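Local coordinates for protein iron aquisition yersiniabactin synthesis enzyme, YbtT (PDB 6BA9) that works as a low-specificity type II thioesterase that maintains production of the metallophore yersiniabactin, a product of a mixed NRPS/PKS pathway, at residues A87-G92 against H226-Q231; L192-H197 against P219-G224. The protein carries 1 engineered substitution. All blocks are in the same frame, centred on the assembly; numbering follows the deposited sequence.

Both contacts reach the same sheet, their centres about 10 Å apart, and contact 2 is nested along the chain within the loop closed by contact 1. Tyr-228 joins them: its CE2 packs 3.3 Å from Gly-195 N, while CD1 lies 3.8 Å from Ile-222 CG2, on the partner strand. Contact 1 brings engineered Ala-90, a serine in the natural protein, up to His-226. From contact 2 the chain runs on to the probable active site: from His-197 into Asp-198, whose OD1 is hydrogen-bonded to His-226 ND1, and from Gly-224 to His-226. The positions of engineered Ala-90, His-226 and Asp-198 are consistent with the Ser-His-Asp triad of an alpha/beta hydrolase.

Contact 1 (A87-G92 against H226-Q231); sequences AGHAMG and HFYPIQ. Engineered in segment 87-92: Ala-90 (natural residue Ser).
The imidazole of His-89 is wedged among His-226, Tyr-228 and Pro-229, each meeting a different part of it. Its NE2 donates to the backbone oxygen His-226 O at 2.7 Å; the bond is bent (N-H...O angle 135°), partly because the acceptor lies out of the ring plane. Pro-229 CG covers one face of the imidazole in a CH-pi contact, 3.5 Å from the ring centroid. Tyr-228 stands nearly perpendicular to the same ring and receives its edge, His-89 CE1 lying 3.6 Å from Tyr-228 CZ. With CG swung away from its own backbone N (chi1 -172°), His-89 extends far enough from the strand end to reach all three. Outside the segments, Ser-116 OG is hydrogen-bonded to both His-89 ND1 and Tyr-228 OH, so that both nitrogens of the buried imidazole are engaged and its rotation is fixed.

His-226 turns its own ring obliquely over this group, His-89 NE2 lying above one face, 3.5 Å from His-226 CE1. At the edge of the His-226 ring comes the methyl of engineered Ala-90, whose CB is 3.7 Å from His-226 NE2, while Asp-198 holds ND1. Ala-90 replaces a serine and has a positive phi of 58° at the tight turn between strand 84-89 and helix 91-105, the nucleophile elbow characteristic of alpha/beta hydrolases.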
ATOM      1  N   ALA A  87       0.601  -3.252   5.873  1.00 11.19           N
ATOM      2  CA  ALA A  87      -0.015  -3.689   4.629  1.00 11.39           C
ATOM      3  C   ALA A  87       0.047  -2.571   3.597  1.00 10.16           C
ATOM      4  O   ALA A  87       0.067  -1.388   3.938  1.00 10.60           O
ATOM      5  CB  ALA A  87      -1.473  -4.064   4.844  1.00 13.01           C
ATOM      6  N   GLY A  88       0.058  -2.943   2.323  1.00 11.07           N
ATOM      7  CA  GLY A  88      -0.041  -1.957   1.262  1.00 11.14           C
ATOM      8  C   GLY A  88      -0.508  -2.592  -0.019  1.00 11.96           C
ATOM      9  O   GLY A  88      -0.260  -3.778  -0.263  1.00 11.03           O
ATOM     10  N   HIS A  89      -1.196  -1.802  -0.845  1.00 10.95           N
ATOM     11  CA  HIS A  89      -1.699  -2.229  -2.144  1.00 11.22           C
ATOM     12  C   HIS A  89      -1.055  -1.380  -3.233  1.00 11.88           C
ATOM     13  O   HIS A  89      -1.036  -0.145  -3.139  1.00 11.13           O
ATOM     14  CB  HIS A  89      -3.220  -2.071  -2.207  1.00 11.61           C
ATOM     15  CG  HIS A  89      -3.840  -2.671  -3.429  1.00 12.29           C
ATOM     16  ND1 HIS A  89      -3.884  -4.035  -3.664  1.00 11.99           N
ATOM     17  CD2 HIS A  89      -4.438  -2.084  -4.495  1.00 12.56           C
ATOM     18  CE1 HIS A  89      -4.517  -4.256  -4.804  1.00 13.60           C
ATOM     19  NE2 HIS A  89      -4.851  -3.092  -5.332  1.00 11.93           N
ATOM     20  N   ALA A  90      -0.541  -2.040  -4.262  1.00 11.26           N
ATOM     21  CA  ALA A  90       0.078  -1.377  -5.420  1.00 12.47           C
ATOM     22  C   ALA A  90       1.227  -0.507  -4.913  1.00 11.92           C
ATOM     23  O   ALA A  90       2.103  -1.035  -4.211  1.00 11.29           O
ATOM     24  CB  ALA A  90      -0.990  -0.705  -6.288  1.00 12.02           C
ATOM     25  N   MET A  91       1.256   0.795  -5.188  1.00 10.87           N
ATOM     26  CA  MET A  91       2.328   1.638  -4.666  1.00 11.85           C
ATOM     27  C   MET A  91       2.498   1.444  -3.170  1.00 12.26           C
ATOM     28  O   MET A  91       3.618   1.499  -2.639  1.00 11.42           O
ATOM     29  CB  MET A  91       1.996   3.112  -4.926  1.00 11.35           C
ATOM     30  CG  MET A  91       2.829   4.113  -4.174  1.00 10.59           C
ATOM     31  SD  MET A  91       2.280   5.782  -4.586  1.00 13.99           S
ATOM     32  CE  MET A  91       3.360   6.729  -3.536  1.00 13.94           C
ATOM     33  N   GLY A  92       1.381   1.299  -2.449  1.00 11.35           N
ATOM     34  CA  GLY A  92       1.457   1.166  -1.007  1.00 11.39           C
ATOM     35  C   GLY A  92       2.214  -0.066  -0.565  1.00 10.35           C
ATOM     36  O   GLY A  92       2.804  -0.067   0.513  1.00 10.30           O
ATOM     37  N   HIS A 226      -8.558  -4.736  -9.748  1.00 15.03           N
ATOM     38  CA  HIS A 226      -7.461  -4.067  -9.037  1.00 13.62           C
ATOM     39  C   HIS A 226      -7.908  -3.436  -7.724  1.00 15.66           C
ATOM     40  O   HIS A 226      -7.087  -3.239  -6.823  1.00 16.16           O
ATOM     41  CB  HIS A 226      -6.808  -2.983  -9.912  1.00 15.01           C
ATOM     42  CG  HIS A 226      -5.562  -2.381  -9.314  1.00 15.75           C
ATOM     43  ND1 HIS A 226      -4.462  -3.136  -8.992  1.00 19.23           N
ATOM     44  CD2 HIS A 226      -5.265  -1.108  -8.967  1.00 20.60           C
ATOM     45  CE1 HIS A 226      -3.527  -2.352  -8.474  1.00 20.57           C
ATOM     46  NE2 HIS A 226      -3.993  -1.116  -8.452  1.00 18.61           N
ATOM     47  N   PHE A 227      -9.184  -3.100  -7.577  1.00 14.01           N
ATOM     48  CA  PHE A 227      -9.654  -2.465  -6.357  1.00 14.93           C
ATOM     49  C   PHE A 227     -10.260  -3.453  -5.359  1.00 13.12           C
ATOM     50  O   PHE A 227     -11.003  -3.048  -4.459  1.00 14.46           O
ATOM     51  CB  PHE A 227     -10.566  -1.286  -6.700  1.00 18.24           C
ATOM     52  CG  PHE A 227      -9.820  -0.191  -7.419  1.00 19.71           C
ATOM     53  CD1 PHE A 227      -9.001   0.674  -6.717  1.00 22.64           C
ATOM     54  CD2 PHE A 227      -9.842  -0.110  -8.800  1.00 23.60           C
ATOM     55  CE1 PHE A 227      -8.267   1.650  -7.372  1.00 23.86           C
ATOM     56  CE2 PHE A 227      -9.115   0.861  -9.458  1.00 20.08           C
ATOM     57  CZ  PHE A 227      -8.332   1.740  -8.750  1.00 21.56           C
ATOM     58  N   TYR A 228      -9.882  -4.723  -5.452  1.00 13.47           N
ATOM     59  CA  TYR A 228     -10.375  -5.737  -4.525  1.00 14.81           C
ATOM     60  C   TYR A 228     -10.194  -5.385  -3.043  1.00 15.07           C
ATOM     61  O   TYR A 228     -11.024  -5.808  -2.236  1.00 14.73           O
ATOM     62  CB  TYR A 228      -9.830  -7.141  -4.854  1.00 13.63           C
ATOM     63  CG  TYR A 228      -8.329  -7.333  -4.681  1.00 12.59           C
ATOM     64  CD1 TYR A 228      -7.776  -7.530  -3.424  1.00 13.68           C
ATOM     65  CD2 TYR A 228      -7.485  -7.348  -5.777  1.00 13.83           C
ATOM     66  CE1 TYR A 228      -6.400  -7.703  -3.264  1.00 12.89           C
ATOM     67  CE2 TYR A 228      -6.110  -7.527  -5.631  1.00 12.78           C
ATOM     68  CZ  TYR A 228      -5.585  -7.700  -4.375  1.00 11.75           C
ATOM     69  OH  TYR A 228      -4.227  -7.866  -4.273  1.00 13.80           O
ATOM     70  N   PRO A 229      -9.166  -4.643  -2.598  1.00 13.44           N
ATOM     71  CA  PRO A 229      -9.099  -4.376  -1.147  1.00 13.29           C
ATOM     72  C   PRO A 229     -10.306  -3.623  -0.624  1.00 14.99           C
ATOM     73  O   PRO A 229     -10.682  -3.783   0.550  1.00 15.41           O
ATOM     74  CB  PRO A 229      -7.801  -3.577  -0.979  1.00 15.03           C
ATOM     75  CG  PRO A 229      -6.952  -4.042  -2.133  1.00 13.84           C
ATOM     76  CD  PRO A 229      -7.943  -4.180  -3.285  1.00 13.13           C
ATOM     77  N   ILE A 230     -10.896  -2.785  -1.466  1.00 15.29           N
ATOM     78  CA  ILE A 230     -12.066  -1.983  -1.119  1.00 16.84           C
ATOM     79  C   ILE A 230     -13.350  -2.682  -1.531  1.00 20.64           C
ATOM     80  O   ILE A 230     -14.248  -2.881  -0.717  1.00 22.23           O
ATOM     81  CB  ILE A 230     -11.930  -0.586  -1.759  1.00 20.26           C
ATOM     82  CG1 ILE A 230     -10.735   0.149  -1.127  1.00 22.24           C
ATOM     83  CG2 ILE A 230     -13.214   0.212  -1.589  1.00 19.82           C
ATOM     84  CD1 ILE A 230     -10.219   1.310  -1.981  1.00 29.63           C
ATOM     85  N   GLN A 231     -13.425  -3.110  -2.787  1.00 15.99           N
ATOM     86  CA  GLN A 231     -14.648  -3.716  -3.307  1.00 18.69           C
ATOM     87  C   GLN A 231     -14.892  -5.113  -2.747  1.00 21.75           C
ATOM     88  O   GLN A 231     -16.045  -5.562  -2.700  1.00 24.26           O
ATOM     89  CB  GLN A 231     -14.578  -3.757  -4.830  1.00 20.70           C
ATOM     90  CG  GLN A 231     -14.340  -2.393  -5.470  1.00 26.36           C
ATOM     91  CD  GLN A 231     -15.548  -1.502  -5.352  1.00 31.86           C
ATOM     92  OE1 GLN A 231     -16.671  -1.945  -5.575  1.00 43.06           O
ATOM     93  NE2 GLN A 231     -15.334  -0.246  -4.981  1.00 37.56           N
TER

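Contact 2 (L192-H197 against P219-G224); sequences LLCGSH and PVVIDG
Gly-224 O lies near the plane of the His-197 imidazole, at its edge, closest to CB, and accepts a hydrogen bond from the backbone His-197 N at 2.9 Å. At the same ring's edge, His-197 ND1 is hydrogen-bonded to Ser-196 OG (2.8 Å). That hydroxyl also takes the amide Gly-224 N at 3.0 Å: with OG placed between its backbone N and carbonyl carbon (chi1 59°), Ser-196 reaches across the gap and ties the two segments together at the level of Gly-224. The flat carboxylate of Asp-223 lies nearby, its OD1 alongside Ser-196 CB.

Earlier along both segments, strands 190-195 and 216-222 pair in parallel, their axes diverging by 35°. Cys-194 is gripped at both backbone ends, its N donating to Val-220 O (3.1 Å) and its O accepting from Ile-222 N (2.8 Å); Ser-196 N then continues the series to Ile-222 O. On one side of the sheet, Leu-193 CD1 meets Ile-222 CD1 at 4.0 Å, while its other methyl, CD2, lies beside Val-220. On the other side, Cys-194 SG rests against both Pro-219 CB and Val-221 CG2, the latter 3.8 Å from the sulfur.

Helix 203-207, the crossover of this beta-alpha-beta unit, covers the cysteine side through Trp-203 and Val-206. Helix 233-243 lies over the leucine side, with Phe-236 on Leu-193 and His-243 on Val-220. Strand 190-195 bonds in turn to strand 112-116, and strand 216-222 is the outermost strand at this margin of the sheet.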
ATOM      1  N   LEU A 192       1.362 -12.533   0.510  1.00 12.07           N
ATOM      2  CA  LEU A 192       1.208 -11.963  -0.814  1.00 11.28           C
ATOM      3  C   LEU A 192      -0.230 -12.165  -1.263  1.00 12.45           C
ATOM      4  O   LEU A 192      -0.749 -13.289  -1.199  1.00 12.89           O
ATOM      5  CB  LEU A 192       2.135 -12.667  -1.806  1.00 12.81           C
ATOM      6  CG  LEU A 192       3.635 -12.681  -1.495  1.00 13.49           C
ATOM      7  CD1 LEU A 192       4.413 -13.413  -2.579  1.00 14.23           C
ATOM      8  CD2 LEU A 192       4.185 -11.291  -1.320  1.00 14.40           C
ATOM      9  N   LEU A 193      -0.871 -11.078  -1.693  1.00 13.09           N
ATOM     10  CA  LEU A 193      -2.226 -11.101  -2.216  1.00 12.66           C
ATOM     11  C   LEU A 193      -2.220 -10.594  -3.648  1.00 12.57           C
ATOM     12  O   LEU A 193      -1.483  -9.657  -3.994  1.00 12.63           O
ATOM     13  CB  LEU A 193      -3.147 -10.218  -1.365  1.00 12.18           C
ATOM     14  CG  LEU A 193      -3.330 -10.603   0.097  1.00 12.28           C
ATOM     15  CD1 LEU A 193      -4.246  -9.604   0.768  1.00 15.65           C
ATOM     16  CD2 LEU A 193      -3.900 -12.005   0.216  1.00 15.38           C
ATOM     17  N   CYS A 194      -3.055 -11.205  -4.477  1.00 13.25           N
ATOM     18  CA  CYS A 194      -3.299 -10.712  -5.828  1.00 13.43           C
ATOM     19  C   CYS A 194      -4.773 -10.902  -6.158  1.00 13.56           C
ATOM     20  O   CYS A 194      -5.506 -11.610  -5.456  1.00 14.81           O
ATOM     21  CB  CYS A 194      -2.372 -11.365  -6.854  1.00 12.64           C
ATOM     22  SG  CYS A 194      -2.742 -13.114  -7.174  1.00 15.97           S
ATOM     23  N   GLY A 195      -5.196 -10.247  -7.231  1.00 12.89           N
ATOM     24  CA  GLY A 195      -6.582 -10.288  -7.668  1.00 14.25           C
ATOM     25  C   GLY A 195      -6.781 -11.173  -8.885  1.00 17.31           C
ATOM     26  O   GLY A 195      -6.005 -11.126  -9.833  1.00 19.32           O
ATOM     27  N   SER A 196      -7.861 -11.961  -8.857  1.00 16.22           N
ATOM     28  CA  SER A 196      -8.122 -12.899  -9.950  1.00 18.16           C
ATOM     29  C   SER A 196      -8.175 -12.201 -11.300  1.00 19.82           C
ATOM     30  O   SER A 196      -7.754 -12.771 -12.317  1.00 20.05           O
ATOM     31  CB  SER A 196      -9.447 -13.631  -9.709  1.00 16.79           C
ATOM     32  OG  SER A 196     -10.548 -12.752  -9.610  1.00 18.60           O
ATOM     33  N   HIS A 197      -8.725 -10.996 -11.333  1.00 16.65           N
ATOM     34  CA  HIS A 197      -8.899 -10.230 -12.560  1.00 17.84           C
ATOM     35  C   HIS A 197      -8.292  -8.843 -12.425  1.00 17.93           C
ATOM     36  O   HIS A 197      -8.811  -7.869 -12.966  1.00 19.60           O
ATOM     37  CB  HIS A 197     -10.377 -10.178 -12.954  1.00 20.18           C
ATOM     38  CG  HIS A 197     -10.936 -11.525 -13.283  1.00 25.11           C
ATOM     39  ND1 HIS A 197     -11.304 -12.434 -12.311  1.00 24.61           N
ATOM     40  CD2 HIS A 197     -11.147 -12.139 -14.472  1.00 31.71           C
ATOM     41  CE1 HIS A 197     -11.728 -13.544 -12.889  1.00 29.45           C
ATOM     42  NE2 HIS A 197     -11.651 -13.389 -14.199  1.00 29.40           N
ATOM     43  N   PRO A 219       1.321 -16.247  -3.678  1.00 16.17           N
ATOM     44  CA  PRO A 219       0.116 -15.402  -3.655  1.00 16.22           C
ATOM     45  C   PRO A 219      -1.169 -16.144  -3.328  1.00 18.41           C
ATOM     46  O   PRO A 219      -1.384 -17.292  -3.756  1.00 19.79           O
ATOM     47  CB  PRO A 219       0.050 -14.833  -5.084  1.00 16.10           C
ATOM     48  CG  PRO A 219       1.474 -14.947  -5.619  1.00 17.05           C
ATOM     49  CD  PRO A 219       2.013 -16.187  -4.974  1.00 17.06           C
ATOM     50  N   VAL A 220      -1.988 -15.500  -2.510  1.00 14.99           N
ATOM     51  CA  VAL A 220      -3.363 -15.902  -2.266  1.00 14.63           C
ATOM     52  C   VAL A 220      -4.238 -15.014  -3.136  1.00 14.04           C
ATOM     53  O   VAL A 220      -4.101 -13.783  -3.121  1.00 14.68           O
ATOM     54  CB  VAL A 220      -3.719 -15.777  -0.774  1.00 16.00           C
ATOM     55  CG1 VAL A 220      -5.216 -16.016  -0.539  1.00 20.55           C
ATOM     56  CG2 VAL A 220      -2.849 -16.737   0.082  1.00 16.86           C
ATOM     57  N   VAL A 221      -5.103 -15.638  -3.932  1.00 15.39           N
ATOM     58  CA  VAL A 221      -5.902 -14.942  -4.937  1.00 16.77           C
ATOM     59  C   VAL A 221      -7.226 -14.521  -4.313  1.00 18.34           C
ATOM     60  O   VAL A 221      -7.984 -15.353  -3.799  1.00 20.90           O
ATOM     61  CB  VAL A 221      -6.140 -15.838  -6.164  1.00 17.63           C
ATOM     62  CG1 VAL A 221      -6.992 -15.101  -7.210  1.00 21.30           C
ATOM     63  CG2 VAL A 221      -4.845 -16.271  -6.783  1.00 18.35           C
ATOM     64  N   ILE A 222      -7.511 -13.233  -4.373  1.00 16.26           N
ATOM     65  CA  ILE A 222      -8.811 -12.680  -4.023  1.00 16.64           C
ATOM     66  C   ILE A 222      -9.579 -12.450  -5.324  1.00 18.08           C
ATOM     67  O   ILE A 222      -9.038 -11.901  -6.291  1.00 17.36           O
ATOM     68  CB  ILE A 222      -8.635 -11.385  -3.210  1.00 16.39           C
ATOM     69  CG1 ILE A 222      -7.985 -11.741  -1.856  1.00 20.53           C
ATOM     70  CG2 ILE A 222      -9.975 -10.665  -3.049  1.00 17.73           C
ATOM     71  CD1 ILE A 222      -7.717 -10.581  -0.969  1.00 25.71           C
ATOM     72  N   ASP A 223     -10.825 -12.920  -5.380  1.00 19.61           N
ATOM     73  CA  ASP A 223     -11.624 -12.729  -6.583  1.00 17.87           C
ATOM     74  C   ASP A 223     -12.032 -11.260  -6.695  1.00 17.23           C
ATOM     75  O   ASP A 223     -12.739 -10.738  -5.827  1.00 23.09           O
ATOM     76  CB  ASP A 223     -12.849 -13.648  -6.548  1.00 23.49           C
ATOM     77  CG  ASP A 223     -12.484 -15.121  -6.730  1.00 30.70           C
ATOM     78  OD1 ASP A 223     -11.368 -15.426  -7.226  1.00 29.64           O
ATOM     79  OD2 ASP A 223     -13.324 -15.985  -6.395  1.00 42.20           O
ATOM     80  N   GLY A 224     -11.605 -10.601  -7.760  1.00 17.10           N
ATOM     81  CA  GLY A 224     -11.878  -9.189  -7.938  1.00 16.82           C
ATOM     82  C   GLY A 224     -10.928  -8.567  -8.940  1.00 14.87           C
ATOM     83  O   GLY A 224     -10.063  -9.231  -9.515  1.00 18.00           O
TER